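Local coordinates for trypsin-resistant surface T6 protein (Streptococcus pyogenes serotype M6, PDB 4P0D) that is the T6 antigen, a backbone pilin that probably polymerises into the shaft of a streptococcal surface pilus, at residues A[8-13]-A[94-99]; A[57-62]-A[111-116]; A[152-157]-A[162-167]; A[172-177]-A[314-319]; A[216-221]-A[226-231]. The protein carries 1 engineered substitution. All coordinates share one frame; numbering follows the deposited sequence.

Contact 1. Residues A[8-13]-A[94-99]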
# COMPACT_ATOMS: atom_id res chain seq x y z
N ALA A 8 12.38 32.01 33.50
CA ALA A 8 13.19 30.79 33.43
C ALA A 8 12.89 30.08 32.12
O ALA A 8 11.79 30.22 31.58
CB ALA A 8 12.91 29.88 34.61
N GLN A 9 13.85 29.33 31.61
CA GLN A 9 13.71 28.70 30.30
C GLN A 9 13.07 27.31 30.41
O GLN A 9 13.53 26.45 31.16
CB GLN A 9 15.07 28.58 29.60
N LEU A 10 12.01 27.12 29.64
CA LEU A 10 11.41 25.81 29.46
C LEU A 10 11.87 25.28 28.10
O LEU A 10 11.67 25.93 27.07
CB LEU A 10 9.88 25.90 29.54
CG LEU A 10 9.35 26.48 30.85
CD1 LEU A 10 7.83 26.53 30.83
CD2 LEU A 10 9.87 25.68 32.04
N LYS A 11 12.49 24.11 28.10
CA LYS A 11 13.20 23.62 26.94
C LYS A 11 12.79 22.19 26.59
O LYS A 11 12.61 21.34 27.45
CB LYS A 11 14.70 23.71 27.20
CG LYS A 11 15.58 23.15 26.10
CD LYS A 11 17.04 23.44 26.41
CE LYS A 11 17.98 22.85 25.38
NZ LYS A 11 19.32 23.49 25.50
N ILE A 12 12.66 21.95 25.29
CA ILE A 12 12.37 20.64 24.78
C ILE A 12 13.51 20.24 23.84
O ILE A 12 13.88 21.02 22.96
CB ILE A 12 11.03 20.60 24.03
CG1 ILE A 12 9.89 21.01 24.98
CG2 ILE A 12 10.75 19.19 23.51
CD1 ILE A 12 8.59 21.36 24.27
N THR A 13 14.10 19.07 24.06
CA THR A 13 15.10 18.53 23.14
C THR A 13 14.57 17.30 22.37
O THR A 13 13.44 16.85 22.61
CB THR A 13 16.39 18.13 23.87
OG1 THR A 13 16.05 17.15 24.86
CG2 THR A 13 17.02 19.33 24.54
N SER A 94 4.93 28.82 36.64
CA SER A 94 3.82 28.43 35.79
C SER A 94 4.02 27.01 35.30
O SER A 94 5.14 26.48 35.33
CB SER A 94 3.69 29.39 34.61
OG SER A 94 4.97 29.76 34.13
N VAL A 95 2.91 26.39 34.88
CA VAL A 95 2.87 24.98 34.50
C VAL A 95 2.22 24.89 33.13
O VAL A 95 1.18 25.50 32.91
CB VAL A 95 2.05 24.17 35.52
CG1 VAL A 95 2.23 22.67 35.30
CG2 VAL A 95 2.44 24.56 36.94
N TYR A 96 2.84 24.14 32.23
CA TYR A 96 2.38 24.01 30.84
C TYR A 96 2.29 22.56 30.37
O TYR A 96 3.02 21.69 30.82
CB TYR A 96 3.36 24.73 29.88
CG TYR A 96 3.48 26.22 30.07
CD1 TYR A 96 4.32 26.75 31.04
CD2 TYR A 96 2.75 27.11 29.28
CE1 TYR A 96 4.43 28.12 31.22
CE2 TYR A 96 2.86 28.48 29.44
CZ TYR A 96 3.70 28.97 30.41
OH TYR A 96 3.81 30.32 30.59
N ILE A 97 1.40 22.32 29.43
CA ILE A 97 1.43 21.10 28.62
C ILE A 97 1.94 21.52 27.25
O ILE A 97 1.39 22.45 26.67
CB ILE A 97 0.03 20.50 28.46
CG1 ILE A 97 -0.49 20.01 29.82
CG2 ILE A 97 0.04 19.35 27.45
CD1 ILE A 97 0.37 18.97 30.50
N ALA A 98 2.97 20.85 26.75
CA ALA A 98 3.43 21.08 25.39
C ALA A 98 2.93 19.95 24.50
O ALA A 98 3.06 18.77 24.86
CB ALA A 98 4.94 21.18 25.37
N LEU A 99 2.34 20.31 23.36
CA LEU A 99 2.01 19.36 22.30
C LEU A 99 2.84 19.65 21.04
O LEU A 99 2.92 20.80 20.55
CB LEU A 99 0.52 19.38 21.96
CG LEU A 99 -0.44 19.04 23.11
CD1 LEU A 99 -1.89 19.17 22.64
CD2 LEU A 99 -0.19 17.64 23.68
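Leu10 reaches from strand 7-13 to Tyr96 of strand 94-101, its CD1 lying 3.5 Å from the ring atom CD1 and 3.8 Å from CE1 of the same ring. The two side chains cross at about a right angle, and the methyl approaches the ring obliquely. With CG anti to the carbonyl carbon (chi1 -58°), the branched end of Leu10 is carried off its own strand and into the interior. The Tyr96 ring also meets Tyr88 edge-to-face, so a methyl and a second ring help fix its place. The CA atoms of Leu10 and Tyr96 are 9.3 Å apart, which marks two layers facing each other across a core, as in a beta-sandwich, here within the Ig-like domain at the N-terminal end of the pilin. Beyond Lys11, which lies on the other side of the strand against Thr140, Ile12 repeats the inward reach with its longer branch: CD1 comes 3.8 Å from CB of Ala98. A large residue facing a small one suits this spacing, the delta methyl reaching across to the short alanine, while Ile112 and Leu114 of strand 108-116 also pack against Ile12.

Contact 2. Residues A[57-62]-A[111-116]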
# COMPACT_ATOMS: atom_id res chain seq x y z
N GLN A 57 -0.70 9.05 32.78
CA GLN A 57 -2.16 9.02 32.72
C GLN A 57 -2.74 10.42 32.87
O GLN A 57 -3.53 10.87 32.03
CB GLN A 57 -2.74 8.09 33.80
N GLU A 58 -2.34 11.11 33.93
CA GLU A 58 -2.82 12.46 34.21
C GLU A 58 -2.47 13.44 33.11
O GLU A 58 -3.30 14.24 32.71
CB GLU A 58 -2.24 12.97 35.54
CG GLU A 58 -2.83 12.28 36.76
CD GLU A 58 -2.10 12.58 38.05
OE1 GLU A 58 -0.98 13.16 38.02
OE2 GLU A 58 -2.66 12.22 39.12
N ILE A 59 -1.22 13.38 32.63
CA ILE A 59 -0.73 14.33 31.61
C ILE A 59 -1.50 14.18 30.32
O ILE A 59 -2.01 15.17 29.78
CB ILE A 59 0.79 14.19 31.35
CG1 ILE A 59 1.59 14.67 32.57
CG2 ILE A 59 1.21 15.01 30.14
CD1 ILE A 59 3.05 14.24 32.59
N THR A 60 -1.63 12.95 29.85
CA THR A 60 -2.44 12.67 28.66
C THR A 60 -3.92 13.09 28.85
O THR A 60 -4.53 13.67 27.95
CB THR A 60 -2.34 11.19 28.26
OG1 THR A 60 -0.99 10.90 27.89
CG2 THR A 60 -3.26 10.87 27.11
N THR A 61 -4.50 12.77 30.00
CA THR A 61 -5.86 13.21 30.33
C THR A 61 -6.06 14.72 30.18
O THR A 61 -7.06 15.16 29.61
CB THR A 61 -6.21 12.75 31.75
OG1 THR A 61 -6.13 11.32 31.79
CG2 THR A 61 -7.64 13.18 32.16
N ILE A 62 -5.11 15.51 30.66
CA ILE A 62 -5.19 16.97 30.56
C ILE A 62 -5.17 17.39 29.10
O ILE A 62 -5.96 18.22 28.67
CB ILE A 62 -4.03 17.65 31.33
CG1 ILE A 62 -4.17 17.38 32.83
CG2 ILE A 62 -3.99 19.15 31.06
CD1 ILE A 62 -2.87 17.29 33.61
N PRO A 111 2.66 13.80 24.82
CA PRO A 111 2.54 15.12 25.48
C PRO A 111 3.68 15.39 26.46
O PRO A 111 4.28 14.45 26.96
CB PRO A 111 1.23 15.02 26.25
CG PRO A 111 0.58 13.75 25.84
CD PRO A 111 1.62 12.86 25.27
N ILE A 112 3.98 16.65 26.74
CA ILE A 112 5.03 17.01 27.69
C ILE A 112 4.48 17.98 28.73
O ILE A 112 3.74 18.90 28.41
CB ILE A 112 6.27 17.62 27.02
CG1 ILE A 112 6.81 16.70 25.92
CG2 ILE A 112 7.37 17.86 28.06
CD1 ILE A 112 7.90 17.33 25.07
N LEU A 113 4.82 17.71 30.00
CA LEU A 113 4.55 18.64 31.08
C LEU A 113 5.81 19.43 31.44
O LEU A 113 6.83 18.85 31.79
CB LEU A 113 4.08 17.89 32.33
CG LEU A 113 3.89 18.76 33.58
CD1 LEU A 113 2.62 19.57 33.50
CD2 LEU A 113 3.89 17.86 34.81
N LEU A 114 5.70 20.75 31.36
CA LEU A 114 6.80 21.63 31.72
C LEU A 114 6.35 22.63 32.77
O LEU A 114 5.22 23.12 32.74
CB LEU A 114 7.31 22.39 30.50
CG LEU A 114 7.95 21.51 29.41
CD1 LEU A 114 8.06 22.29 28.11
CD2 LEU A 114 9.32 20.99 29.82
N ALA A 115 7.24 22.94 33.69
CA ALA A 115 6.92 23.90 34.75
C ALA A 115 8.14 24.74 35.10
O ALA A 115 9.24 24.21 35.13
CB ALA A 115 6.43 23.16 35.98
N ALA A 116 7.93 26.04 35.33
CA ALA A 116 8.94 26.88 35.98
C ALA A 116 8.57 26.97 37.46
O ALA A 116 7.43 27.32 37.81
CB ALA A 116 9.02 28.25 35.35
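Ile59 packs its two branches against Pro111 and Leu113 of the 111-116 segment, where helix 56-68 lies over the outside of a sheet in the Ig-like domain. The beta-branched side chain suits this position because it divides its contacts. CG2, anti to the backbone N, meets CB of Pro111 at 3.9 Å. The other branch runs on through CG1 in an extended course (chi2 164°) and brings CD1 to 3.8 Å from CB of Leu113, which the isoleucine crosses at about a right angle. Leu113 has its own CG anti to the backbone N (chi1 175°), and its side chain also packs on Pro54, Val95 and Ile97. Strand 94-101, next to 108-116, thereby shares the same apolar patch, and Ile62 of the helix rests on Ile97 there. Pro111, leading into the strand part 112-116, offers its ring carbons to the helix as a rigid apolar surface. Thr60 stands at the margin of this patch, its OG1 beside the proline ring. Its hydroxyl is hydrogen-bonded to Thr184 OG1, from a loop of the following domain, and so ties the helix to that loop; the same oxygen, Thr60 OG1, lies 3.8 Å from Pro111 CG.

Contact 3. Residues A[152-157]-A[162-167]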
# COMPACT_ATOMS: atom_id res chain seq x y z
N LYS A 152 5.38 -3.18 1.77
CA LYS A 152 4.67 -4.18 1.00
C LYS A 152 5.61 -4.95 0.08
O LYS A 152 6.49 -4.38 -0.57
CB LYS A 152 3.56 -3.55 0.16
CG LYS A 152 2.75 -4.61 -0.60
CD LYS A 152 1.35 -4.18 -0.97
CE LYS A 152 1.35 -3.31 -2.22
NZ LYS A 152 0.06 -3.32 -2.97
N LYS A 153 5.39 -6.26 0.04
CA LYS A 153 6.14 -7.14 -0.82
C LYS A 153 5.19 -7.98 -1.67
O LYS A 153 4.04 -8.21 -1.29
CB LYS A 153 7.02 -8.06 0.01
CG LYS A 153 8.24 -7.42 0.66
CD LYS A 153 8.90 -8.46 1.56
CE LYS A 153 9.97 -7.87 2.46
NZ LYS A 153 11.33 -7.95 1.86
N VAL A 154 5.68 -8.42 -2.83
CA VAL A 154 4.93 -9.29 -3.71
C VAL A 154 5.81 -10.45 -4.17
O VAL A 154 7.01 -10.29 -4.39
CB VAL A 154 4.30 -8.54 -4.92
CG1 VAL A 154 5.35 -7.94 -5.85
CG2 VAL A 154 3.37 -9.45 -5.69
N THR A 155 5.20 -11.64 -4.24
CA THR A 155 5.88 -12.79 -4.80
C THR A 155 4.93 -13.48 -5.77
O THR A 155 3.75 -13.13 -5.83
CB THR A 155 6.31 -13.77 -3.71
OG1 THR A 155 5.16 -14.19 -2.96
CG2 THR A 155 7.35 -13.08 -2.78
N GLY A 156 5.45 -14.42 -6.55
CA GLY A 156 4.67 -15.08 -7.61
C GLY A 156 5.00 -14.51 -8.98
O GLY A 156 4.47 -14.96 -10.00
N THR A 157 5.87 -13.50 -8.97
CA THR A 157 6.29 -12.77 -10.15
C THR A 157 7.61 -13.33 -10.67
O THR A 157 8.28 -14.16 -10.01
CB THR A 157 6.53 -11.28 -9.79
OG1 THR A 157 7.30 -11.21 -8.59
CG2 THR A 157 5.20 -10.52 -9.58
N ASN A 162 15.45 -5.24 -12.51
CA ASN A 162 14.79 -4.71 -11.32
C ASN A 162 13.26 -4.59 -11.46
O ASN A 162 12.63 -3.89 -10.68
CB ASN A 162 15.39 -3.34 -10.97
CG ASN A 162 15.26 -2.36 -12.11
OD1 ASN A 162 14.97 -2.75 -13.25
ND2 ASN A 162 15.47 -1.08 -11.82
N LYS A 163 12.68 -5.24 -12.47
CA LYS A 163 11.23 -5.16 -12.71
C LYS A 163 10.58 -6.48 -12.34
O LYS A 163 10.99 -7.53 -12.83
CB LYS A 163 10.95 -4.90 -14.19
CG LYS A 163 11.54 -3.61 -14.74
CD LYS A 163 10.72 -2.40 -14.31
CE LYS A 163 11.13 -1.12 -15.04
NZ LYS A 163 12.61 -0.96 -15.15
N LYS A 164 9.54 -6.45 -11.52
CA LYS A 164 8.76 -7.66 -11.29
C LYS A 164 7.68 -7.80 -12.36
O LYS A 164 6.90 -6.89 -12.57
CB LYS A 164 8.20 -7.70 -9.86
CG LYS A 164 9.34 -7.77 -8.83
CD LYS A 164 8.88 -8.10 -7.43
CE LYS A 164 10.04 -8.05 -6.44
NZ LYS A 164 11.01 -9.18 -6.61
N THR A 165 7.68 -8.94 -13.05
CA THR A 165 6.77 -9.17 -14.16
C THR A 165 5.85 -10.37 -13.92
O THR A 165 6.14 -11.24 -13.11
CB THR A 165 7.54 -9.38 -15.48
OG1 THR A 165 8.17 -10.66 -15.48
CG2 THR A 165 8.61 -8.30 -15.68
N THR A 166 4.75 -10.42 -14.64
CA THR A 166 3.77 -11.48 -14.47
C THR A 166 3.02 -11.73 -15.78
O THR A 166 3.28 -11.08 -16.81
CB THR A 166 2.79 -11.11 -13.34
OG1 THR A 166 1.98 -12.25 -13.01
CG2 THR A 166 1.92 -9.97 -13.77
N SER A 167 2.06 -12.65 -15.75
CA SER A 167 1.32 -13.01 -16.94
C SER A 167 -0.15 -13.19 -16.62
O SER A 167 -0.53 -13.37 -15.45
CB SER A 167 1.92 -14.28 -17.54
OG SER A 167 1.74 -15.38 -16.65
O HOH W 1 9.36 -11.36 -5.43
O HOH W 2 3.80 -14.15 -12.42
O HOH W 3 9.80 -11.56 -8.65
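Thr157 sits against the backbone of strand 163-165, and this is where the contact is tight: its CA and its CB each lie 3.3 Å from Thr165 O, while CG2 is 3.7 Å from that oxygen. The threonine also crosses Lys164 at about a right angle, its OG1 resting 3.7 Å from Lys164 CD. On the inner side Val154 touches the same carbon of the lysine, CG1 to CD, the two side chains running past each other in opposite directions. A lysine fits here because its methylene chain packs like an apolar residue and its amine can still turn to water. The bend at chi4 (-71°) directs NZ to the solvent side, where a water links it to Val154 O and Asp159 supplies a salt bridge. A second water joins Thr157 OG1 at 2.5 Å and reaches the amine weakly. At the far end the segments are again joined through solvent, a water lying 2.6 Å from Gly156 O and 2.7 Å from Thr166 OG1. Gly156 makes the bend with a positive phi of 101°, where a beta carbon would collide with the carbonyl oxygen of Thr155. Lys152, further back on the strand, is covalently joined to Asn278 with Asp196 hydrogen-bonded beside it: the intramolecular isopeptide bond characteristic of Gram-positive pilins.

Contact 4. Residues A[172-177]-A[314-319]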
# COMPACT_ATOMS: atom_id res chain seq x y z
N LEU A 172 -0.73 -13.66 -7.65
CA LEU A 172 0.34 -12.91 -6.98
C LEU A 172 0.05 -12.82 -5.49
O LEU A 172 -1.12 -12.60 -5.09
CB LEU A 172 0.44 -11.51 -7.59
CG LEU A 172 0.73 -11.46 -9.09
CD1 LEU A 172 0.95 -10.04 -9.55
CD2 LEU A 172 1.95 -12.28 -9.44
N SER A 173 1.09 -12.97 -4.68
CA SER A 173 0.95 -13.07 -3.23
C SER A 173 1.59 -11.84 -2.60
O SER A 173 2.79 -11.65 -2.69
CB SER A 173 1.61 -14.34 -2.70
OG SER A 173 0.93 -15.48 -3.22
N TYR A 174 0.77 -11.03 -1.96
CA TYR A 174 1.20 -9.80 -1.35
C TYR A 174 1.27 -9.96 0.17
O TYR A 174 0.51 -10.72 0.77
CB TYR A 174 0.21 -8.69 -1.68
CG TYR A 174 0.15 -8.31 -3.13
CD1 TYR A 174 -0.69 -8.98 -4.02
CD2 TYR A 174 0.90 -7.25 -3.62
CE1 TYR A 174 -0.76 -8.61 -5.34
CE2 TYR A 174 0.84 -6.88 -4.95
CZ TYR A 174 0.01 -7.55 -5.80
OH TYR A 174 -0.04 -7.15 -7.11
N SER A 175 2.19 -9.24 0.78
CA SER A 175 2.41 -9.27 2.22
C SER A 175 2.74 -7.87 2.74
O SER A 175 3.49 -7.12 2.09
CB SER A 175 3.51 -10.26 2.58
OG SER A 175 4.75 -9.88 2.02
N LEU A 176 2.16 -7.53 3.88
CA LEU A 176 2.38 -6.24 4.51
C LEU A 176 2.99 -6.46 5.87
O LEU A 176 2.55 -7.34 6.62
CB LEU A 176 1.08 -5.49 4.69
CG LEU A 176 0.25 -5.11 3.48
CD1 LEU A 176 -1.08 -4.51 3.93
CD2 LEU A 176 1.01 -4.12 2.61
N THR A 177 4.01 -5.68 6.20
CA THR A 177 4.45 -5.58 7.60
C THR A 177 4.46 -4.10 7.96
O THR A 177 4.55 -3.24 7.09
CB THR A 177 5.84 -6.17 7.82
OG1 THR A 177 6.80 -5.40 7.10
CG2 THR A 177 5.90 -7.65 7.35
N LYS A 314 3.70 -1.64 -4.87
CA LYS A 314 4.53 -2.47 -5.74
C LYS A 314 3.90 -2.44 -7.13
O LYS A 314 2.69 -2.52 -7.28
CB LYS A 314 4.63 -3.90 -5.22
CG LYS A 314 5.31 -4.04 -3.85
CD LYS A 314 6.78 -3.63 -3.83
CE LYS A 314 7.61 -4.39 -4.86
NZ LYS A 314 9.00 -3.86 -4.92
N ILE A 315 4.72 -2.28 -8.15
CA ILE A 315 4.21 -2.25 -9.51
C ILE A 315 4.62 -3.56 -10.12
O ILE A 315 5.79 -3.99 -9.99
CB ILE A 315 4.78 -1.06 -10.32
CG1 ILE A 315 4.65 0.24 -9.55
CG2 ILE A 315 4.08 -0.93 -11.68
CD1 ILE A 315 5.48 1.37 -10.16
N VAL A 316 3.69 -4.21 -10.78
CA VAL A 316 4.02 -5.41 -11.50
C VAL A 316 3.74 -5.18 -12.97
O VAL A 316 2.76 -4.55 -13.33
CB VAL A 316 3.25 -6.62 -10.94
CG1 VAL A 316 3.57 -7.86 -11.73
CG2 VAL A 316 3.62 -6.83 -9.47
N TYR A 317 4.63 -5.70 -13.81
CA TYR A 317 4.62 -5.42 -15.25
C TYR A 317 4.23 -6.64 -16.09
O TYR A 317 4.44 -7.78 -15.69
CB TYR A 317 5.99 -4.91 -15.67
CG TYR A 317 6.35 -3.60 -15.02
CD1 TYR A 317 5.87 -2.40 -15.52
CD2 TYR A 317 7.14 -3.56 -13.87
CE1 TYR A 317 6.18 -1.19 -14.92
CE2 TYR A 317 7.45 -2.35 -13.27
CZ TYR A 317 6.97 -1.18 -13.80
OH TYR A 317 7.26 0.02 -13.20
N THR A 318 3.65 -6.39 -17.26
CA THR A 318 3.44 -7.44 -18.26
C THR A 318 3.83 -6.90 -19.62
O THR A 318 3.84 -5.68 -19.83
CB THR A 318 1.96 -7.91 -18.34
OG1 THR A 318 1.16 -6.90 -18.98
CG2 THR A 318 1.38 -8.16 -16.98
N TYR A 319 4.10 -7.82 -20.54
CA TYR A 319 4.39 -7.49 -21.93
C TYR A 319 3.49 -8.30 -22.84
O TYR A 319 2.80 -9.23 -22.40
CB TYR A 319 5.85 -7.84 -22.26
CG TYR A 319 6.84 -7.33 -21.23
CD1 TYR A 319 7.05 -5.97 -21.06
CD2 TYR A 319 7.53 -8.22 -20.41
CE1 TYR A 319 7.94 -5.49 -20.10
CE2 TYR A 319 8.43 -7.76 -19.45
CZ TYR A 319 8.63 -6.39 -19.29
OH TYR A 319 9.51 -5.92 -18.33
O HOH W 4 0.82 -4.66 -7.82
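Two strands face each other across the interior of the middle, Cna-B-like domain: strand 171-179 on one side and, on the other, the end of strand 307-316, which appears to belong here by its pairing with strand 276-285. Leu172 and Val316 reach toward each other tip to tip. CD1 of the leucine lies 4.0 Å from CG1 of the valine and 4.2 Å from its CG2, so a single methyl is set against both arms of the branch. Val316 presents that pair because CG1 is anti to the backbone N (chi1 178°) and CG2 lies beside it. Compact, branched side chains of this kind suit an interior position where the CA atoms of the two residues are 9.5 Å apart. Tyr174 adds a longer side chain, and its OH ends 4.4 Å from Val316 CG2, a loose approach. The hydroxyl is hydrogen-bonded to a water, donating its proton at 2.7 Å, and that water in turn donates to Lys314 O at 2.9 Å. One water takes up the phenol's proton and links the two strands. The aliphatic chain of Lys314 starts toward strand 171-179, then bends so that its amine leads away. Around the same interior, Tyr174 packs on Val154 and Thr166 covers Val316. Apolar tips meeting between facing strands are in keeping with the beta-sandwich core of a Cna-B-like pilin domain.

Contact 5. Residues A[216-221]-A[226-231]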
# COMPACT_ATOMS: atom_id res chain seq x y z
N LYS A 216 0.74 -16.58 15.52
CA LYS A 216 -0.51 -17.34 15.43
C LYS A 216 -1.34 -16.83 14.26
O LYS A 216 -1.42 -15.63 14.05
CB LYS A 216 -1.31 -17.16 16.72
CG LYS A 216 -0.57 -17.64 17.95
CD LYS A 216 -1.33 -17.31 19.22
CE LYS A 216 -0.66 -17.93 20.42
NZ LYS A 216 -1.64 -18.07 21.53
N MET A 217 -1.99 -17.72 13.52
CA MET A 217 -2.87 -17.28 12.44
C MET A 217 -4.21 -16.87 13.03
O MET A 217 -4.77 -17.55 13.89
CB MET A 217 -3.11 -18.38 11.41
CG MET A 217 -1.86 -18.79 10.64
SD MET A 217 -1.03 -17.42 9.79
CE MET A 217 -2.42 -16.65 9.01
N ALA A 218 -4.71 -15.75 12.55
CA ALA A 218 -6.05 -15.33 12.88
C ALA A 218 -7.06 -16.11 12.07
O ALA A 218 -6.74 -16.64 11.00
CB ALA A 218 -6.19 -13.85 12.60
N ASN A 219 -8.26 -16.24 12.63
CA ASN A 219 -9.43 -16.67 11.87
C ASN A 219 -10.26 -15.42 11.66
O ASN A 219 -10.58 -14.71 12.62
CB ASN A 219 -10.25 -17.73 12.60
CG ASN A 219 -11.37 -18.30 11.73
OD1 ASN A 219 -11.17 -18.57 10.55
ND2 ASN A 219 -12.56 -18.48 12.32
N ILE A 220 -10.58 -15.14 10.42
CA ILE A 220 -11.42 -14.02 10.11
C ILE A 220 -12.82 -14.59 9.90
O ILE A 220 -13.04 -15.38 9.00
CB ILE A 220 -10.92 -13.28 8.86
CG1 ILE A 220 -9.44 -12.93 9.06
CG2 ILE A 220 -11.79 -12.05 8.57
CD1 ILE A 220 -8.86 -12.03 7.99
N THR A 221 -13.77 -14.18 10.74
CA THR A 221 -15.11 -14.69 10.62
C THR A 221 -15.96 -13.89 9.63
O THR A 221 -15.54 -12.88 9.07
CB THR A 221 -15.80 -14.80 11.99
OG1 THR A 221 -16.00 -13.51 12.56
CG2 THR A 221 -14.94 -15.63 12.93
N VAL A 226 -11.41 -10.26 13.16
CA VAL A 226 -10.11 -10.89 13.11
C VAL A 226 -9.85 -11.46 14.50
O VAL A 226 -9.59 -10.70 15.44
CB VAL A 226 -9.03 -9.87 12.74
CG1 VAL A 226 -7.67 -10.56 12.62
CG2 VAL A 226 -9.40 -9.16 11.45
N MET A 227 -9.93 -12.79 14.62
CA MET A 227 -9.86 -13.46 15.93
C MET A 227 -8.56 -14.22 16.11
O MET A 227 -8.21 -15.04 15.26
CB MET A 227 -11.03 -14.45 16.06
CG MET A 227 -12.43 -13.84 15.86
SD MET A 227 -12.82 -12.49 16.98
CE MET A 227 -12.82 -13.38 18.55
N VAL A 228 -7.86 -13.95 17.20
CA VAL A 228 -6.71 -14.75 17.65
C VAL A 228 -6.84 -14.99 19.15
O VAL A 228 -7.16 -14.06 19.90
CB VAL A 228 -5.35 -14.07 17.40
CG1 VAL A 228 -4.20 -15.05 17.65
CG2 VAL A 228 -5.25 -13.52 15.99
N GLU A 229 -6.57 -16.21 19.59
CA GLU A 229 -6.64 -16.59 21.02
C GLU A 229 -7.92 -16.09 21.74
O GLU A 229 -7.85 -15.64 22.89
CB GLU A 229 -5.33 -16.23 21.80
CG GLU A 229 -4.74 -14.82 21.64
CD GLU A 229 -3.37 -14.66 22.32
OE1 GLU A 229 -2.47 -15.50 22.12
OE2 GLU A 229 -3.16 -13.67 23.05
N ASN A 230 -9.07 -16.25 21.07
CA ASN A 230 -10.37 -15.75 21.54
C ASN A 230 -10.43 -14.23 21.71
O ASN A 230 -11.37 -13.70 22.30
CB ASN A 230 -10.83 -16.46 22.85
CG ASN A 230 -11.39 -17.85 22.62
OD1 ASN A 230 -11.91 -18.16 21.55
ND2 ASN A 230 -11.31 -18.70 23.65
N THR A 231 -9.44 -13.54 21.18
CA THR A 231 -9.38 -12.09 21.23
C THR A 231 -9.64 -11.53 19.85
O THR A 231 -9.06 -11.99 18.87
CB THR A 231 -7.99 -11.62 21.69
OG1 THR A 231 -7.74 -12.12 23.00
CG2 THR A 231 -7.88 -10.10 21.69
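Lys216 and Glu229 cross at about a right angle and meet in a salt bridge, NZ 2.8 Å from OE1, the amine arriving nearly along the C-O axis of the carboxylate. The lysine gets there with an extended chain, while Glu229 follows Val228 at the start of a type I' turn and holds its CG between the backbone N and carbonyl carbon (chi1 49°). On the way Lys216 lies obliquely over Val228, its CB 3.7 Å from CG1. The other arm of that valine, CG2, touches Ala218 CB at 3.5 Å, and Ala218 CB also meets Val226 CG1 at 3.6 Å. Alanine is small enough to sit close to both valines. Next along, Asn219 and Met227 form an antiparallel hydrogen-bonded pair. Asn219 N donates to Met227 O at 2.9 Å, and Met227 N returns a bond of 2.8 Å to Asn219 O. The side chains of Asn219 and Met227 set out from the same face, whereas Ile220 and Val226, the following non-hydrogen-bonded pair, point to the other. Glu229 has a second charged partner in Lys214, so two amines would steady its carboxylate. The hairpin lies between strands 202-213 and 231-238: Ala218 packs on Val211 of the first, and Val226 and Val228 rest on Ile233 of the second.

Contacts 1 and 4 are the buried, core contacts, each between facing strands and mainly apolar; contact 4 adds a bridging water. Contact 2 adjoins contact 1 through the neighbouring strands 94-101 and 108-116, joined by backbone bonds such as Tyr96 N to Leu114 O, but it covers the outside of that layer with a helix. Contacts 3 and 4, with centres 5 Å apart, meet where Lys164 and Thr166 pair with Tyr317; contact 3 is half open, and water carries its polar links. Contact 5 lies at the surface, nested in the loop that contact 4 closes, and is alone in using direct hydrogen bonds and a salt bridge between its segments.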